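Local structure of probable hydrolase (Pseudomonas aeruginosa, 7AL6) at residues L3-V8 against A19-P24; D38-F43 against I55-F60. The protein is a putative lipolytic enzyme of the alpha/beta hydrolase superfamily whose substrate and exact function remain unknown. All blocks are in the same frame, centred on the assembly; numbering follows the deposited sequence. Where two conformers were deposited one is given.

Interaction 1. Residues L3-V8 against A19-P24; sequences LQVEEV and AHLFGP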
loop_
_atom_site.group_PDB
_atom_site.type_symbol
_atom_site.label_atom_id
_atom_site.label_comp_id
_atom_site.label_asym_id
_atom_site.label_seq_id
_atom_site.Cartn_x
_atom_site.Cartn_y
_atom_site.Cartn_z
ATOM N N LEU A 3 11.840 23.021 -25.424
ATOM C CA LEU A 3 11.376 21.640 -25.366
ATOM C C LEU A 3 9.965 21.570 -24.788
ATOM O O LEU A 3 9.592 22.367 -23.923
ATOM C CB LEU A 3 12.346 20.795 -24.521
ATOM C CG LEU A 3 13.770 20.607 -25.098
ATOM C CD1 LEU A 3 14.709 19.823 -24.188
ATOM C CD2 LEU A 3 13.723 19.932 -26.478
ATOM N N GLN A 4 9.178 20.607 -25.278
ATOM C CA GLN A 4 7.814 20.376 -24.814
ATOM C C GLN A 4 7.714 19.062 -24.035
ATOM O O GLN A 4 8.500 18.135 -24.234
ATOM C CB GLN A 4 6.829 20.357 -25.987
ATOM C CG GLN A 4 5.354 20.495 -25.563
ATOM C CD GLN A 4 5.110 21.675 -24.614
ATOM O OE1 GLN A 4 4.462 21.526 -23.559
ATOM N NE2 GLN A 4 5.626 22.849 -24.981
ATOM N N VAL A 5 6.722 18.982 -23.149
ATOM C CA VAL A 5 6.550 17.819 -22.279
ATOM C C VAL A 5 5.747 16.742 -23.001
ATOM O O VAL A 5 4.622 16.982 -23.444
ATOM C CB VAL A 5 5.858 18.226 -20.968
ATOM C CG1 VAL A 5 5.648 16.995 -20.066
ATOM C CG2 VAL A 5 6.693 19.277 -20.246
ATOM N N GLU A 6 6.294 15.540 -23.074
ATOM C CA GLU A 6 5.666 14.475 -23.838
ATOM C C GLU A 6 5.295 13.251 -23.034
ATOM O O GLU A 6 4.499 12.452 -23.516
ATOM C CB GLU A 6 6.594 13.988 -24.964
ATOM C CG GLU A 6 7.275 15.079 -25.729
ATOM C CD GLU A 6 7.974 14.536 -26.966
ATOM O OE1 GLU A 6 7.848 15.185 -28.028
ATOM O OE2 GLU A 6 8.619 13.465 -26.869
ATOM N N GLU A 7 5.980 13.009 -21.937
ATOM C CA GLU A 7 5.759 11.820 -21.102
ATOM C C GLU A 7 5.592 12.273 -19.659
ATOM O O GLU A 7 6.467 12.944 -19.167
ATOM C CB GLU A 7 6.912 10.863 -21.351
ATOM C CG GLU A 7 6.767 9.555 -20.649
ATOM C CD GLU A 7 5.598 8.698 -21.096
ATOM O OE1 GLU A 7 4.988 8.117 -20.237
ATOM O OE2 GLU A 7 5.318 8.654 -22.267
ATOM N N VAL A 8 4.520 11.866 -19.005
ATOM C CA VAL A 8 4.220 12.294 -17.617
ATOM C C VAL A 8 3.582 11.185 -16.776
ATOM O O VAL A 8 3.131 10.215 -17.311
ATOM C CB VAL A 8 3.282 13.506 -17.642
ATOM C CG1 VAL A 8 3.868 14.670 -18.404
ATOM C CG2 VAL A 8 1.932 13.123 -18.201
ATOM N N ALA A 19 1.196 8.520 -18.961
ATOM C CA ALA A 19 0.577 8.940 -20.215
ATOM C C ALA A 19 1.604 9.588 -21.134
ATOM O O ALA A 19 2.565 10.220 -20.676
ATOM C CB ALA A 19 -0.539 9.944 -19.994
ATOM N N HIS A 20 1.392 9.422 -22.437
ATOM C CA HIS A 20 2.122 10.147 -23.466
ATOM C C HIS A 20 1.226 11.262 -23.980
ATOM O O HIS A 20 0.040 11.042 -24.250
ATOM C CB HIS A 20 2.560 9.227 -24.618
ATOM C CG HIS A 20 3.644 9.828 -25.469
ATOM N ND1 HIS A 20 4.977 9.760 -25.126
ATOM C CD2 HIS A 20 3.588 10.569 -26.603
ATOM C CE1 HIS A 20 5.697 10.408 -26.031
ATOM N NE2 HIS A 20 4.875 10.926 -26.924
ATOM N N LEU A 21 1.785 12.450 -24.123
ATOM C CA LEU A 21 1.040 13.664 -24.511
ATOM C C LEU A 21 1.275 13.986 -25.987
ATOM O O LEU A 21 2.420 14.108 -26.365
ATOM C CB LEU A 21 1.507 14.817 -23.631
ATOM C CG LEU A 21 1.333 14.619 -22.135
ATOM C CD1 LEU A 21 1.761 15.856 -21.380
ATOM C CD2 LEU A 21 -0.091 14.249 -21.794
ATOM N N PHE A 22 0.229 14.156 -26.780
ATOM C CA PHE A 22 0.352 14.504 -28.205
ATOM C C PHE A 22 -0.432 15.775 -28.513
ATOM O O PHE A 22 -1.447 16.018 -27.909
ATOM C CB PHE A 22 -0.255 13.447 -29.115
ATOM C CG PHE A 22 0.383 12.093 -29.081
ATOM C CD1 PHE A 22 1.464 11.809 -29.881
ATOM C CD2 PHE A 22 -0.124 11.100 -28.278
ATOM C CE1 PHE A 22 2.039 10.559 -29.867
ATOM C CE2 PHE A 22 0.454 9.850 -28.264
ATOM C CZ PHE A 22 1.528 9.585 -29.064
ATOM N N GLY A 23 0.023 16.526 -29.499
ATOM C CA GLY A 23 -0.666 17.697 -30.023
ATOM C C GLY A 23 -0.372 18.955 -29.271
ATOM O O GLY A 23 0.239 18.938 -28.251
ATOM N N PRO A 24 -0.898 20.054 -29.787
ATOM C CA PRO A 24 -0.721 21.382 -29.187
ATOM C C PRO A 24 -1.402 21.504 -27.833
ATOM O O PRO A 24 -2.515 20.989 -27.633
ATOM C CB PRO A 24 -1.366 22.322 -30.219
ATOM C CG PRO A 24 -2.294 21.443 -31.037
ATOM C CD PRO A 24 -1.722 20.062 -31.016
#
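Glu7 and His20 both start out with CG opposite the backbone nitrogen (chi1 -175° and -163°); the glutamate chain then bends at chi2, which brings its carboxylate to the imidazole. The two belong to the antiparallel hairpin of strands 7-11 and 16-22 at the N-terminal edge of the main sheet of this alpha/beta hydrolase fold. They form a non-hydrogen-bonded pair with both side chains on the same face, crossing at about a right angle. His20 ND1 donates to Glu7 OE2 at 3.1 Å, with the oxygen lying close to the ring plane although carboxylate and ring are 40° apart. Glu7 OE1 has a separate partner, a salt bridge to Arg188, so the carboxylate is held at both oxygens. Glu6 O sits over one face of the imidazole; its hydrogen bond is with the backbone of Leu21, whose N donates to it at 2.8 Å. One residue further along, Val8 and Ala19 make the reciprocal hydrogen-bonded pair, Val8 N to Ala19 O and Ala19 N to Val8 O, each 3.1 Å. On the other face of the sheet from Glu7 and His20, Val8 CB carries CG1 to within 3.8 Å of Leu21 CD1, and Val5 CG1 approaches that same methyl less closely. A second subunit packs here too, with its Leu163 on Val5 and its Leu190 on Val8. Leu21 CD1 also lies against the main chain just ahead of strand 7-11, 3.7 Å from Val5 O.

Interaction 2. Residues D38-F43 against I55-F60; sequences DNAMSF and IVALDF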
loop_
_atom_site.group_PDB
_atom_site.type_symbol
_atom_site.label_atom_id
_atom_site.label_comp_id
_atom_site.label_asym_id
_atom_site.label_seq_id
_atom_site.Cartn_x
_atom_site.Cartn_y
_atom_site.Cartn_z
ATOM N N ASP A 38 -2.459 -4.061 -23.929
ATOM C CA ASP A 38 -1.659 -3.153 -24.734
ATOM C C ASP A 38 -1.205 -1.985 -23.853
ATOM O O ASP A 38 -1.112 -2.149 -22.637
ATOM C CB ASP A 38 -2.471 -2.676 -25.945
ATOM C CG ASP A 38 -2.767 -3.804 -26.925
ATOM O OD1 ASP A 38 -2.093 -4.850 -26.820
ATOM O OD2 ASP A 38 -3.662 -3.637 -27.791
ATOM N N ASN A 39 -0.938 -0.832 -24.459
ATOM C CA ASN A 39 -0.429 0.358 -23.777
ATOM C C ASN A 39 -0.576 1.529 -24.726
ATOM O O ASN A 39 -1.059 1.380 -25.854
ATOM C CB ASN A 39 1.022 0.175 -23.326
ATOM C CG ASN A 39 1.951 -0.191 -24.449
ATOM O OD1 ASN A 39 2.105 0.563 -25.391
ATOM N ND2 ASN A 39 2.639 -1.344 -24.310
ATOM N N ALA A 40 -0.100 2.690 -24.292
ATOM C CA ALA A 40 -0.305 3.904 -25.066
ATOM C C ALA A 40 0.375 3.864 -26.430
ATOM O O ALA A 40 0.050 4.680 -27.296
ATOM C CB ALA A 40 0.204 5.130 -24.299
ATOM N N MET A 41 1.356 3.010 -26.641
ATOM C CA MET A 41 1.943 2.932 -27.975
ATOM C C MET A 41 0.961 2.401 -29.019
ATOM O O MET A 41 1.224 2.525 -30.215
ATOM C CB MET A 41 3.178 2.027 -27.972
ATOM C CG MET A 41 4.408 2.588 -27.228
ATOM S SD MET A 41 5.070 4.053 -28.030
ATOM C CE MET A 41 5.999 3.324 -29.389
ATOM N N SER A 42 -0.214 2.006 -28.586
ATOM C CA SER A 42 -1.278 1.566 -29.498
ATOM C C SER A 42 -1.590 2.777 -30.395
ATOM O O SER A 42 -1.885 2.576 -31.494
ATOM C CB SER A 42 -2.458 1.064 -28.745
ATOM O OG SER A 42 -3.451 0.583 -29.599
ATOM N N PHE A 43 -1.422 4.003 -29.907
ATOM C CA PHE A 43 -1.727 5.258 -30.632
ATOM C C PHE A 43 -0.484 5.928 -31.228
ATOM O O PHE A 43 -0.600 7.037 -31.685
ATOM C CB PHE A 43 -2.516 6.180 -29.706
ATOM C CG PHE A 43 -3.806 5.577 -29.220
ATOM C CD1 PHE A 43 -4.924 5.566 -30.022
ATOM C CD2 PHE A 43 -3.889 4.969 -27.986
ATOM C CE1 PHE A 43 -6.101 4.989 -29.586
ATOM C CE2 PHE A 43 -5.068 4.391 -27.553
ATOM C CZ PHE A 43 -6.170 4.396 -28.358
ATOM N N ILE A 55 -4.060 15.159 -27.237
ATOM C CA ILE A 55 -4.348 13.752 -26.890
ATOM C C ILE A 55 -3.464 13.285 -25.747
ATOM O O ILE A 55 -2.252 13.340 -25.844
ATOM C CB ILE A 55 -4.199 12.851 -28.125
ATOM C CG1 ILE A 55 -5.116 13.296 -29.263
ATOM C CG2 ILE A 55 -4.421 11.410 -27.772
ATOM C CD1 ILE A 55 -4.786 12.685 -30.579
ATOM N N VAL A 56 -4.121 12.788 -24.725
ATOM C CA VAL A 56 -3.488 12.166 -23.571
ATOM C C VAL A 56 -3.649 10.676 -23.792
ATOM O O VAL A 56 -4.744 10.124 -23.621
ATOM C CB VAL A 56 -4.130 12.633 -22.260
ATOM C CG1 VAL A 56 -3.529 11.896 -21.066
ATOM C CG2 VAL A 56 -3.969 14.137 -22.089
ATOM N N ALA A 57 -2.581 10.016 -24.239
ATOM C CA ALA A 57 -2.613 8.583 -24.496
ATOM C C ALA A 57 -2.231 7.925 -23.188
ATOM O O ALA A 57 -1.041 7.864 -22.825
ATOM C CB ALA A 57 -1.667 8.171 -25.629
ATOM N N LEU A 58 -3.240 7.405 -22.514
ATOM C CA LEU A 58 -3.139 6.902 -21.160
ATOM C C LEU A 58 -2.809 5.422 -21.138
ATOM O O LEU A 58 -3.377 4.643 -21.905
ATOM C CB LEU A 58 -4.476 7.132 -20.475
ATOM C CG LEU A 58 -4.591 6.865 -18.985
ATOM C CD1 LEU A 58 -3.799 7.884 -18.199
ATOM C CD2 LEU A 58 -6.103 6.887 -18.620
ATOM N N ASP A 59 -1.923 5.069 -20.239
ATOM C CA ASP A 59 -1.639 3.666 -19.926
ATOM C C ASP A 59 -2.704 3.316 -18.894
ATOM O O ASP A 59 -2.787 3.975 -17.897
ATOM C CB ASP A 59 -0.225 3.440 -19.389
ATOM C CG ASP A 59 0.823 3.235 -20.461
ATOM O OD1 ASP A 59 0.461 2.862 -21.534
ATOM O OD2 ASP A 59 1.951 3.483 -20.196
ATOM N N PHE A 60 -3.486 2.277 -19.100
ATOM C CA PHE A 60 -4.432 1.815 -18.071
ATOM C C PHE A 60 -3.608 1.240 -16.919
ATOM O O PHE A 60 -2.524 0.710 -17.114
ATOM C CB PHE A 60 -5.363 0.722 -18.603
ATOM C CG PHE A 60 -6.594 1.210 -19.307
ATOM C CD1 PHE A 60 -7.348 2.227 -18.774
ATOM C CD2 PHE A 60 -6.996 0.648 -20.504
ATOM C CE1 PHE A 60 -8.480 2.677 -19.418
ATOM C CE2 PHE A 60 -8.135 1.099 -21.144
ATOM C CZ PHE A 60 -8.870 2.116 -20.602
#
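Ala40 opens a short 3-10 turn, residues 40-42, that sits against residues 55-60, on strand 53-58; the CA of Ala40 lies 5.2 Å from the CA of Ala57. The turn is closed from within by Ser42 N to Asn39 O and Phe43 N to Ala40 O, while Asn39 and Asp59 lie level with each other across the gap. One hydrogen bond ties the two segments: Ala40 N donates to Asp59 OD1 at 2.8 Å, meeting the carboxylate oxygen nearly along its C-O axis. The same oxygen rests 3.3 Å from Asn39 CB. Asn39 OD1 turns back to take Met41 N at 2.8 Å in its carbonyl plane, an Asx turn at the start of the 3-10 segment. In the alpha/beta hydrolase fold this places the loop following strand 28-33 against strand 53-58, its neighbour in the parallel part of the sheet. Asp59 OD2 reaches past the contact to a salt bridge with Arg188 and to the backbone N of His65, so partners at both oxygens limit rotation of the carboxylate. Beside this polar link two small residues allow close approach: Ala40 CB packs 3.8 Å from Ala57 CB and 3.3 Å from Ala57 O.

The two contacts come in series along the chain, their centres about 12 Å apart. They share the main mixed sheet, in which strands 16-22 and 53-58 are antiparallel neighbours: Phe22 N lies 2.8 Å from Ile55 O, and Ala57 N the same distance from His20 O. Interaction 1 pairs the outermost strand, 7-11, with 16-22, and the 16-22/53-58 pairing attaches this hairpin to the rest of the sheet. Interaction 2 settles a loop on the next strand inward, its centre about 8 Å from that of the chain against about 19 Å for interaction 1. Arg188 of helix 179-189 reaches both Glu7 and Asp59 by salt bridges, while the 38-43 loop meets that helix by a hydrogen bond from Asn39 and by packing.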